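Local coordinates for protoporphyrinogen oxidase (Exiguobacterium sibiricum, PDB 3LOV), which probably oxidises coproporphyrinogen III to coproporphyrin III with molecular oxygen in bacterial heme biosynthesis, using FAD as its cofactor, at residues A18-Y22 with L72-I76; F53-R57 with S230-L235; I109-L113 with V130-L135; S140-P144 with R155-G159. All blocks are in the same frame, centred on the assembly; numbering follows the deposited sequence. Where two conformers were deposited one is given.

How the interactions relate
The four contacts fall into two neighbouring pairs in distant parts of the chain. Interactions 1 and 2 lie near the FAD, their centres 19 Å apart, and touch where Ile73 packs on Leu231; their segments alternate along the sequence, so early helices and strands of the flavin-binding part are tied to the chain around helix 235-245. Interactions 3 and 4 follow in series between the two segments of interaction 2, their centres 13 Å apart and 39 to 44 Å from those of the first pair. Helices 124-135 and 150-158 pack directly there, Leu133 and Leu134 against Leu158. Near the cofactor, segments far apart in sequence are brought together, whereas the remote helical contacts join near neighbours.

Interaction 1 of 4, residues A18-Y22 with L72-I76; sequences AAAYY and LIEAI
Tyr21 offers one face of its ring to Leu72, whose CD1 methyl overlaps it in a CH-pi contact, 3.9 Å from the ring centroid and 27° off the normal. The methyl is displaced toward the rim, above CD2 and CE2, and the two side chains run past each other in opposite directions. With CG anti to the backbone N (chi1 174°), the tyrosine extends from its helix toward segment 72-76, where its other atoms find further apolar partners: CE1 lies 3.8 Å from Ile76 CG2, and OH lies 3.8 Å from Ala75 CB. Helix 14-26, which carries both tyrosines, follows strand 6-10 of the parallel sheet, the beta-alpha unit of a Rossmann-type dinucleotide fold; its FAD-binding Thr15 lies one turn before Ala18. Helix 68-75 packs on the flank of this first helix, while helix 447-463 covers another side through Ala454 and Val451. Tyr22 takes part more loosely, its OH 4.0 Å from Leu72 CD1, so that a single methyl serves both aromatic residues. The two rings also meet each other, with Tyr21 CD2 3.7 Å above the Tyr22 ring plane and offset from its centre. Ile76 also packs on Leu238 and Leu242 of helix 235-245.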
loop_
_atom_site.group_PDB
_atom_site.type_symbol
_atom_site.label_atom_id
_atom_site.label_comp_id
_atom_site.label_asym_id
_atom_site.label_seq_id
_atom_site.Cartn_x
_atom_site.Cartn_y
_atom_site.Cartn_z
ATOM N N ALA A 18 6.959 -1.394 -15.023
ATOM C CA ALA A 18 7.867 -0.269 -14.852
ATOM C C ALA A 18 9.312 -0.675 -15.107
ATOM O O ALA A 18 10.087 0.074 -15.720
ATOM C CB ALA A 18 7.747 0.327 -13.464
ATOM N N ALA A 19 9.696 -1.844 -14.631
ATOM C CA ALA A 19 11.047 -2.280 -14.892
ATOM C C ALA A 19 11.291 -2.377 -16.432
ATOM O O ALA A 19 12.344 -2.012 -16.904
ATOM C CB ALA A 19 11.350 -3.620 -14.198
ATOM N N ALA A 20 10.324 -2.856 -17.198
ATOM C CA ALA A 20 10.580 -3.086 -18.624
ATOM C C ALA A 20 10.740 -1.727 -19.309
ATOM O O ALA A 20 11.590 -1.586 -20.199
ATOM C CB ALA A 20 9.470 -3.866 -19.261
ATOM N N TYR A 21 9.908 -0.764 -18.878
ATOM C CA TYR A 21 9.859 0.591 -19.422
ATOM C C TYR A 21 11.210 1.215 -19.235
ATOM O O TYR A 21 11.791 1.763 -20.176
ATOM C CB TYR A 21 8.790 1.449 -18.708
ATOM C CG TYR A 21 8.810 2.910 -19.148
ATOM C CD1 TYR A 21 8.160 3.327 -20.307
ATOM C CD2 TYR A 21 9.503 3.869 -18.408
ATOM C CE1 TYR A 21 8.220 4.665 -20.717
ATOM C CE2 TYR A 21 9.566 5.171 -18.808
ATOM C CZ TYR A 21 8.908 5.570 -19.958
ATOM O OH TYR A 21 8.979 6.876 -20.361
ATOM N N TYR A 22 11.710 1.154 -18.008
ATOM C CA TYR A 22 12.985 1.772 -17.708
ATOM C C TYR A 22 14.130 0.997 -18.360
ATOM O O TYR A 22 15.120 1.604 -18.743
ATOM C CB TYR A 22 13.232 1.867 -16.202
ATOM C CG TYR A 22 12.310 2.801 -15.468
ATOM C CD1 TYR A 22 12.234 4.139 -15.816
ATOM C CD2 TYR A 22 11.530 2.350 -14.398
ATOM C CE1 TYR A 22 11.388 5.015 -15.142
ATOM C CE2 TYR A 22 10.664 3.218 -13.707
ATOM C CZ TYR A 22 10.596 4.549 -14.106
ATOM O OH TYR A 22 9.762 5.422 -13.456
ATOM N N LEU A 72 6.163 9.298 -14.393
ATOM C CA LEU A 72 5.944 8.164 -15.291
ATOM C C LEU A 72 4.633 8.355 -16.026
ATOM O O LEU A 72 4.560 8.145 -17.252
ATOM C CB LEU A 72 5.963 6.821 -14.523
ATOM C CG LEU A 72 5.811 5.543 -15.335
ATOM C CD1 LEU A 72 6.988 5.492 -16.340
ATOM C CD2 LEU A 72 5.725 4.210 -14.404
ATOM N N ILE A 73 3.587 8.740 -15.294
ATOM C CA ILE A 73 2.267 8.886 -15.890
ATOM C C ILE A 73 2.311 9.998 -16.968
ATOM O O ILE A 73 1.689 9.870 -18.039
ATOM C CB ILE A 73 1.187 9.207 -14.788
ATOM C CG1 ILE A 73 0.776 7.956 -14.012
ATOM C CG2 ILE A 73 -0.057 9.936 -15.368
ATOM C CD1 ILE A 73 -0.008 8.251 -12.721
ATOM N N GLU A 74 3.051 11.077 -16.695
ATOM C CA GLU A 74 3.126 12.153 -17.663
ATOM C C GLU A 74 3.913 11.702 -18.878
ATOM O O GLU A 74 3.433 11.865 -20.017
ATOM C CB GLU A 74 3.717 13.402 -17.062
ATOM C CG GLU A 74 2.725 14.128 -16.098
ATOM C CD GLU A 74 2.016 15.359 -16.722
ATOM O OE1 GLU A 74 1.540 15.249 -17.876
ATOM O OE2 GLU A 74 1.958 16.422 -16.038
ATOM N N ALA A 75 5.079 11.097 -18.632
ATOM C CA ALA A 75 5.958 10.659 -19.704
ATOM C C ALA A 75 5.241 9.756 -20.707
ATOM O O ALA A 75 5.471 9.893 -21.904
ATOM C CB ALA A 75 7.210 9.989 -19.144
ATOM N N ILE A 76 4.339 8.888 -20.225
ATOM C CA ILE A 76 3.603 7.956 -21.094
ATOM C C ILE A 76 2.261 8.537 -21.615
ATOM O O ILE A 76 1.463 7.859 -22.247
ATOM C CB ILE A 76 3.477 6.522 -20.418
ATOM C CG1 ILE A 76 2.371 6.460 -19.363
ATOM C CG2 ILE A 76 4.836 6.089 -19.826
ATOM C CD1 ILE A 76 2.126 5.042 -18.724
#

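Interaction 2 of 4, residues F53-R57 with S230-L235; sequences FTIER and SLETGL
Thr54 and Gly234 bring the two backbones to 6.0 Å between their CA atoms, where Gly234 ends a type I turn that starts at Leu231 and is closed by the Gly234 N to Leu231 O bond. At the glycine's positive phi (92°) a CB would jam against the carbonyl O of Thr233, reason enough for glycine, and would also run into Thr54 CG2, the methyl that packs 3.6 Å from Gly234 CA. Glu56 makes the polar link. Its chain bends at chi2 (-65°) and brings OE2 to Leu235 N at 2.7 Å, an almost straight bond (161°) received on the syn side of the carboxylate. The same oxygen accepts a hydrogen bond from a water 2.8 Å away, which also donates to Ser230 OG; that hydroxyl bonds to the backbone O of the FAD-binding Asp60. OE1 is held by Thr47 on strand 47-48. With an alanine in place of Glu56, Leu235 N would probably lose its acceptor, the water one of its two, and Thr47 its partner. A carboxylate gripped at both oxygens beside the first turn of helix 235-245 is consistent with some stabilisation of its negative charge by the helix dipole, near the flavin.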
loop_
_atom_site.group_PDB
_atom_site.type_symbol
_atom_site.label_atom_id
_atom_site.label_comp_id
_atom_site.label_asym_id
_atom_site.label_seq_id
_atom_site.Cartn_x
_atom_site.Cartn_y
_atom_site.Cartn_z
ATOM N N PHE A 53 -19.185 2.945 -14.788
ATOM C CA PHE A 53 -18.416 2.920 -13.526
ATOM C C PHE A 53 -16.890 2.853 -13.774
ATOM O O PHE A 53 -16.446 2.244 -14.738
ATOM C CB PHE A 53 -18.834 1.717 -12.662
ATOM C CG PHE A 53 -20.275 1.725 -12.225
ATOM C CD1 PHE A 53 -20.732 2.657 -11.323
ATOM C CD2 PHE A 53 -21.160 0.751 -12.694
ATOM C CE1 PHE A 53 -22.067 2.668 -10.926
ATOM C CE2 PHE A 53 -22.493 0.732 -12.295
ATOM C CZ PHE A 53 -22.944 1.694 -11.401
ATOM N N THR A 54 -16.102 3.503 -12.913
ATOM C CA THR A 54 -14.639 3.291 -12.828
ATOM C C THR A 54 -14.295 3.066 -11.336
ATOM O O THR A 54 -14.106 4.005 -10.550
ATOM C CB THR A 54 -13.820 4.475 -13.416
ATOM O OG1 THR A 54 -14.283 4.778 -14.740
ATOM C CG2 THR A 54 -12.326 4.176 -13.478
ATOM N N ILE A 55 -14.256 1.808 -10.941
ATOM C CA ILE A 55 -14.168 1.443 -9.522
ATOM C C ILE A 55 -12.933 0.575 -9.339
ATOM O O ILE A 55 -12.801 -0.438 -10.015
ATOM C CB ILE A 55 -15.436 0.697 -9.093
ATOM C CG1 ILE A 55 -16.655 1.631 -9.144
ATOM C CG2 ILE A 55 -15.303 0.128 -7.676
ATOM C CD1 ILE A 55 -17.994 0.896 -9.030
ATOM N N GLU A 56 -12.034 0.975 -8.439
ATOM C CA GLU A 56 -10.767 0.242 -8.243
ATOM C C GLU A 56 -10.970 -1.026 -7.412
ATOM O O GLU A 56 -11.689 -1.009 -6.428
ATOM C CB GLU A 56 -9.684 1.144 -7.611
ATOM C CG GLU A 56 -9.353 2.395 -8.451
ATOM C CD GLU A 56 -8.724 2.071 -9.784
ATOM O OE1 GLU A 56 -8.350 0.901 -10.000
ATOM O OE2 GLU A 56 -8.572 3.003 -10.619
ATOM N N ARG A 57 -10.386 -2.132 -7.854
ATOM C CA ARG A 57 -10.471 -3.385 -7.136
ATOM C C ARG A 57 -9.341 -3.548 -6.158
ATOM O O ARG A 57 -9.498 -4.231 -5.167
ATOM C CB ARG A 57 -10.462 -4.574 -8.077
ATOM C CG ARG A 57 -11.769 -4.774 -8.839
ATOM C CD ARG A 57 -11.633 -6.079 -9.595
ATOM N NE ARG A 57 -12.752 -6.402 -10.445
ATOM C CZ ARG A 57 -13.610 -7.386 -10.249
ATOM N NH1 ARG A 57 -13.550 -8.148 -9.167
ATOM N NH2 ARG A 57 -14.562 -7.588 -11.143
ATOM N N SER A 230 -5.354 9.680 -8.554
ATOM C CA SER A 230 -5.678 8.552 -9.382
ATOM C C SER A 230 -5.828 9.010 -10.827
ATOM O O SER A 230 -5.454 10.108 -11.164
ATOM C CB SER A 230 -6.943 7.875 -8.923
ATOM O OG SER A 230 -7.037 6.579 -9.529
ATOM N N LEU A 231 -6.356 8.148 -11.678
ATOM C CA LEU A 231 -6.633 8.505 -13.054
ATOM C C LEU A 231 -8.117 8.335 -13.362
ATOM O O LEU A 231 -8.762 7.353 -12.957
ATOM C CB LEU A 231 -5.802 7.649 -14.025
ATOM C CG LEU A 231 -4.276 7.727 -13.886
ATOM C CD1 LEU A 231 -3.660 6.554 -14.643
ATOM C CD2 LEU A 231 -3.654 9.053 -14.420
ATOM N N GLU A 232 -8.602 9.275 -14.176
ATOM C CA GLU A 232 -9.985 9.340 -14.603
ATOM C C GLU A 232 -10.362 8.064 -15.316
ATOM O O GLU A 232 -11.488 7.588 -15.225
ATOM C CB GLU A 232 -10.160 10.540 -15.570
ATOM C CG GLU A 232 -11.613 10.936 -15.867
ATOM C CD GLU A 232 -12.353 9.929 -16.725
ATOM O OE1 GLU A 232 -11.772 9.392 -17.694
ATOM O OE2 GLU A 232 -13.530 9.668 -16.425
ATOM N N THR A 233 -9.410 7.508 -16.040
ATOM C CA THR A 233 -9.630 6.323 -16.830
ATOM C C THR A 233 -9.296 5.080 -16.004
ATOM O O THR A 233 -9.292 3.993 -16.526
ATOM C CB THR A 233 -8.728 6.354 -18.085
ATOM O OG1 THR A 233 -7.411 6.742 -17.690
ATOM C CG2 THR A 233 -9.251 7.382 -19.097
ATOM N N GLY A 234 -8.974 5.255 -14.729
ATOM C CA GLY A 234 -8.772 4.118 -13.813
ATOM C C GLY A 234 -7.317 3.712 -13.781
ATOM O O GLY A 234 -6.587 3.947 -14.753
ATOM N N LEU A 235 -6.880 3.115 -12.667
ATOM C CA LEU A 235 -5.458 2.812 -12.507
ATOM C C LEU A 235 -5.073 1.701 -13.454
ATOM O O LEU A 235 -3.924 1.620 -13.887
ATOM C CB LEU A 235 -5.086 2.494 -11.062
ATOM C CG LEU A 235 -4.894 3.655 -10.081
ATOM C CD1 LEU A 235 -4.418 3.085 -8.768
ATOM C CD2 LEU A 235 -3.919 4.679 -10.580
HETATM O O HOH W 1 -9.676 5.462 -10.050
#

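Interaction 3 of 4, residues I109-L113 with V130-L135; sequences IPTDL and VADLLL
Leu134 N donates to Val130 O at 2.9 Å and Leu135 N does likewise to Ala131 O, and this helical spacing turns Val130, Ala131, Leu134 and Leu135 to the segment 109-113. The side chains turned to Pro110 and Leu113 are all hydrocarbon. Leu134 CD1 lies over the proline ring, 3.7 Å from Pro110 CB and similarly close to CG and CD, the two side chains meeting at about a right angle. Val130 CG1 reaches the same ring from one turn earlier, 4.0 Å from Pro110 CG. Leu113 carries the other half of the contact with its two methyls divided between partners: CD2 goes to Leu134 CD1 at 3.9 Å, while CD1 meets Leu135 CD1 tip to tip at 3.6 Å and also touches Ala131 CB. Its CG stands anti to the carbonyl carbon (chi1 -64°), directing both branches at the helix. Just before it, Asp112 is the N-cap of helix 113-116, OD1 accepting from Leu115 N. The contact thus fastens strand 109-110 and the start of that short helix to helix 124-135; Leu134 also rests on Phe202 and Leu158, and Pro110 and Val130 share Leu162. Holding these elements together by methyl and ring contacts implies an association driven by burial of apolar surface, without polar bonds between the two segments.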
loop_
_atom_site.group_PDB
_atom_site.type_symbol
_atom_site.label_atom_id
_atom_site.label_comp_id
_atom_site.label_asym_id
_atom_site.label_seq_id
_atom_site.Cartn_x
_atom_site.Cartn_y
_atom_site.Cartn_z
ATOM N N ILE A 109 -2.194 13.658 16.275
ATOM C CA ILE A 109 -1.517 14.283 17.406
ATOM C C ILE A 109 -2.047 15.711 17.540
ATOM O O ILE A 109 -1.936 16.497 16.590
ATOM C CB ILE A 109 0.037 14.329 17.255
ATOM C CG1 ILE A 109 0.620 12.903 17.216
ATOM C CG2 ILE A 109 0.632 15.133 18.437
ATOM C CD1 ILE A 109 2.049 12.841 16.843
ATOM N N PRO A 110 -2.625 16.040 18.707
ATOM C CA PRO A 110 -3.220 17.347 18.941
ATOM C C PRO A 110 -2.246 18.514 18.810
ATOM O O PRO A 110 -1.165 18.478 19.374
ATOM C CB PRO A 110 -3.728 17.244 20.397
ATOM C CG PRO A 110 -4.040 15.837 20.569
ATOM C CD PRO A 110 -2.912 15.134 19.841
ATOM N N THR A 111 -2.646 19.523 18.056
ATOM C CA THR A 111 -1.895 20.778 17.982
ATOM C C THR A 111 -2.742 21.959 18.489
ATOM O O THR A 111 -2.185 23.021 18.805
ATOM C CB THR A 111 -1.412 21.034 16.559
ATOM O OG1 THR A 111 -2.539 21.114 15.705
ATOM C CG2 THR A 111 -0.458 19.881 16.068
ATOM N N ASP A 112 -4.062 21.773 18.591
ATOM C CA ASP A 112 -4.979 22.779 19.185
ATOM C C ASP A 112 -5.859 22.113 20.240
ATOM O O ASP A 112 -6.899 21.491 19.925
ATOM C CB ASP A 112 -5.807 23.408 18.076
ATOM C CG ASP A 112 -6.871 24.367 18.584
ATOM O OD1 ASP A 112 -7.339 24.263 19.742
ATOM O OD2 ASP A 112 -7.255 25.227 17.766
ATOM N N LEU A 113 -5.444 22.242 21.493
ATOM C CA LEU A 113 -6.035 21.450 22.559
ATOM C C LEU A 113 -7.533 21.746 22.766
ATOM O O LEU A 113 -8.295 20.850 23.122
ATOM C CB LEU A 113 -5.273 21.648 23.854
ATOM C CG LEU A 113 -3.820 21.175 23.878
ATOM C CD1 LEU A 113 -3.227 21.450 25.234
ATOM C CD2 LEU A 113 -3.722 19.695 23.575
ATOM N N VAL A 130 -3.833 13.492 27.946
ATOM C CA VAL A 130 -3.151 13.859 26.692
ATOM C C VAL A 130 -2.651 15.278 26.809
ATOM O O VAL A 130 -1.490 15.535 26.524
ATOM C CB VAL A 130 -4.087 13.662 25.458
ATOM C CG1 VAL A 130 -3.528 14.288 24.231
ATOM C CG2 VAL A 130 -4.278 12.168 25.263
ATOM N N ALA A 131 -3.472 16.165 27.362
ATOM C CA ALA A 131 -3.081 17.568 27.502
ATOM C C ALA A 131 -1.864 17.717 28.405
ATOM O O ALA A 131 -0.896 18.403 28.043
ATOM C CB ALA A 131 -4.252 18.443 27.981
ATOM N N ASP A 132 -1.881 17.022 29.539
ATOM C CA ASP A 132 -0.812 17.114 30.506
ATOM C C ASP A 132 0.482 16.573 29.934
ATOM O O ASP A 132 1.575 17.100 30.221
ATOM C CB ASP A 132 -1.139 16.298 31.771
ATOM C CG ASP A 132 -2.286 16.892 32.587
ATOM O OD1 ASP A 132 -2.723 18.025 32.306
ATOM O OD2 ASP A 132 -2.760 16.204 33.503
ATOM N N LEU A 133 0.384 15.481 29.180
ATOM C CA LEU A 133 1.573 14.902 28.525
ATOM C C LEU A 133 2.142 15.887 27.469
ATOM O O LEU A 133 3.339 16.099 27.432
ATOM C CB LEU A 133 1.268 13.517 27.911
ATOM C CG LEU A 133 1.031 12.302 28.849
ATOM C CD1 LEU A 133 0.452 11.103 28.088
ATOM C CD2 LEU A 133 2.304 11.876 29.520
ATOM N N LEU A 134 1.268 16.520 26.669
ATOM C CA LEU A 134 1.711 17.417 25.599
ATOM C C LEU A 134 2.325 18.730 26.118
ATOM O O LEU A 134 3.414 19.121 25.648
ATOM C CB LEU A 134 0.598 17.683 24.584
ATOM C CG LEU A 134 0.175 16.492 23.692
ATOM C CD1 LEU A 134 -1.057 16.871 22.940
ATOM C CD2 LEU A 134 1.291 16.067 22.703
ATOM N N LEU A 135 1.657 19.367 27.097
ATOM C CA LEU A 135 2.121 20.642 27.660
ATOM C C LEU A 135 3.204 20.526 28.692
ATOM O O LEU A 135 3.922 21.514 28.916
ATOM C CB LEU A 135 0.976 21.429 28.293
ATOM C CG LEU A 135 -0.067 21.919 27.298
ATOM C CD1 LEU A 135 -1.250 22.486 28.076
ATOM C CD2 LEU A 135 0.543 22.937 26.332
#

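Interaction 4 of 4, residues S140-P144 with R155-G159; sequences SLRIP and RPRLG
The irregular chain that links helix 124-135 to helix 150-158 folds back here over the last turn of the second helix, with Leu141 and Arg142 meeting Arg157 and Pro156. Leu141 CD2 stands 4.0 Å above the guanidinium plane of Arg157, over its centre, and touches the aliphatic part of the same side chain at Arg157 CG, 3.8 Å away; it also reaches Pro156 CB. Arg157 runs extended from CG to NE, which carries its planar end across to the loop. There NH2 donates at the edge of the group to Arg142 O, 2.9 Å away but bent to 129°, a weak bond. The firmer hold comes from outside: NE forms a salt bridge with Glu195 OE2 on helix 189-198, and NH1 bonds to Tyr153 O, so each guanidinium nitrogen has a partner, which should limit its rotation. A leucine in place of Arg157 would probably leave Glu195 without this counter-charge and Arg142 O without this donor, and the loop less firmly tied to the helix. The CB of Arg142 is directed away from the helix, and its NH1 donates to Asp139 O and, at 3.1 Å and from above the carbonyl plane, to Leu141 O, which braces the loop from within. Beyond the contact, Gly159 N bonds to Arg155 O and the chain leaves the helix at this residue with a positive phi of 84°, which suits glycine; the same glycine is the N-cap of helix 160-172, making this a tight helix-to-helix turn.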
loop_
_atom_site.group_PDB
_atom_site.type_symbol
_atom_site.label_atom_id
_atom_site.label_comp_id
_atom_site.label_asym_id
_atom_site.label_seq_id
_atom_site.Cartn_x
_atom_site.Cartn_y
_atom_site.Cartn_z
ATOM N N SER A 140 12.522 13.075 31.453
ATOM C CA SER A 140 13.102 11.773 31.174
ATOM C C SER A 140 12.973 11.324 29.712
ATOM O O SER A 140 13.692 10.434 29.302
ATOM C CB SER A 140 12.486 10.721 32.117
ATOM O OG SER A 140 11.135 10.433 31.783
ATOM N N LEU A 141 12.093 11.916 28.907
ATOM C CA LEU A 141 12.070 11.569 27.462
ATOM C C LEU A 141 13.414 11.821 26.791
ATOM O O LEU A 141 14.103 12.795 27.122
ATOM C CB LEU A 141 11.027 12.388 26.710
ATOM C CG LEU A 141 9.568 12.139 27.080
ATOM C CD1 LEU A 141 8.707 13.262 26.552
ATOM C CD2 LEU A 141 9.119 10.755 26.584
ATOM N N ARG A 142 13.781 10.962 25.837
ATOM C CA ARG A 142 14.986 11.124 25.006
ATOM C C ARG A 142 14.623 10.932 23.547
ATOM O O ARG A 142 13.887 9.993 23.206
ATOM C CB ARG A 142 16.039 10.060 25.344
ATOM C CG ARG A 142 16.578 10.118 26.746
ATOM C CD ARG A 142 17.485 11.330 26.959
ATOM N NE ARG A 142 17.994 11.349 28.336
ATOM C CZ ARG A 142 17.422 11.977 29.368
ATOM N NH1 ARG A 142 16.299 12.681 29.237
ATOM N NH2 ARG A 142 17.987 11.903 30.562
ATOM N N ILE A 143 15.128 11.812 22.688
ATOM C CA ILE A 143 14.998 11.646 21.231
ATOM C C ILE A 143 15.655 10.291 20.837
ATOM O O ILE A 143 16.813 10.036 21.207
ATOM C CB ILE A 143 15.715 12.810 20.472
ATOM C CG1 ILE A 143 14.975 14.128 20.691
ATOM C CG2 ILE A 143 15.840 12.495 18.964
ATOM C CD1 ILE A 143 13.885 14.416 19.659
ATOM N N PRO A 144 14.938 9.429 20.095
ATOM C CA PRO A 144 15.600 8.158 19.730
ATOM C C PRO A 144 16.714 8.381 18.709
ATOM O O PRO A 144 16.504 9.044 17.696
ATOM C CB PRO A 144 14.467 7.299 19.159
ATOM C CG PRO A 144 13.430 8.313 18.691
ATOM C CD PRO A 144 13.572 9.539 19.552
ATOM N N ARG A 155 3.918 6.037 22.601
ATOM C CA ARG A 155 3.161 5.764 23.808
ATOM C C ARG A 155 3.662 6.558 25.035
ATOM O O ARG A 155 2.865 7.105 25.790
ATOM C CB ARG A 155 3.088 4.250 24.124
ATOM C CG ARG A 155 2.083 3.499 23.234
ATOM C CD ARG A 155 2.243 2.015 23.349
ATOM N NE ARG A 155 1.369 1.294 22.437
ATOM C CZ ARG A 155 0.099 0.979 22.666
ATOM N NH1 ARG A 155 -0.516 1.313 23.795
ATOM N NH2 ARG A 155 -0.572 0.357 21.723
ATOM N N PRO A 156 4.974 6.618 25.245
ATOM C CA PRO A 156 5.417 7.431 26.391
ATOM C C PRO A 156 5.131 8.947 26.271
ATOM O O PRO A 156 5.081 9.641 27.287
ATOM C CB PRO A 156 6.940 7.174 26.465
ATOM C CG PRO A 156 7.220 6.032 25.486
ATOM C CD PRO A 156 6.074 5.907 24.559
ATOM N N ARG A 157 4.971 9.448 25.046
ATOM C CA ARG A 157 4.753 10.861 24.800
ATOM C C ARG A 157 3.288 11.237 24.805
ATOM O O ARG A 157 2.952 12.366 25.147
ATOM C CB ARG A 157 5.384 11.278 23.462
ATOM C CG ARG A 157 6.923 11.161 23.467
ATOM C CD ARG A 157 7.586 11.325 22.076
ATOM N NE ARG A 157 9.022 11.478 22.252
ATOM C CZ ARG A 157 9.854 10.487 22.613
ATOM N NH1 ARG A 157 9.430 9.235 22.769
ATOM N NH2 ARG A 157 11.122 10.746 22.842
ATOM N N LEU A 158 2.427 10.320 24.369
ATOM C CA LEU A 158 1.015 10.616 24.140
ATOM C C LEU A 158 0.055 9.750 24.961
ATOM O O LEU A 158 -1.150 10.031 24.994
ATOM C CB LEU A 158 0.645 10.438 22.652
ATOM C CG LEU A 158 1.378 11.284 21.645
ATOM C CD1 LEU A 158 1.163 10.681 20.204
ATOM C CD2 LEU A 158 0.960 12.776 21.786
ATOM N N GLY A 159 0.567 8.691 25.582
ATOM C CA GLY A 159 -0.267 7.750 26.313
ATOM C C GLY A 159 -0.921 6.668 25.456
ATOM O O GLY A 159 -1.093 6.807 24.227
#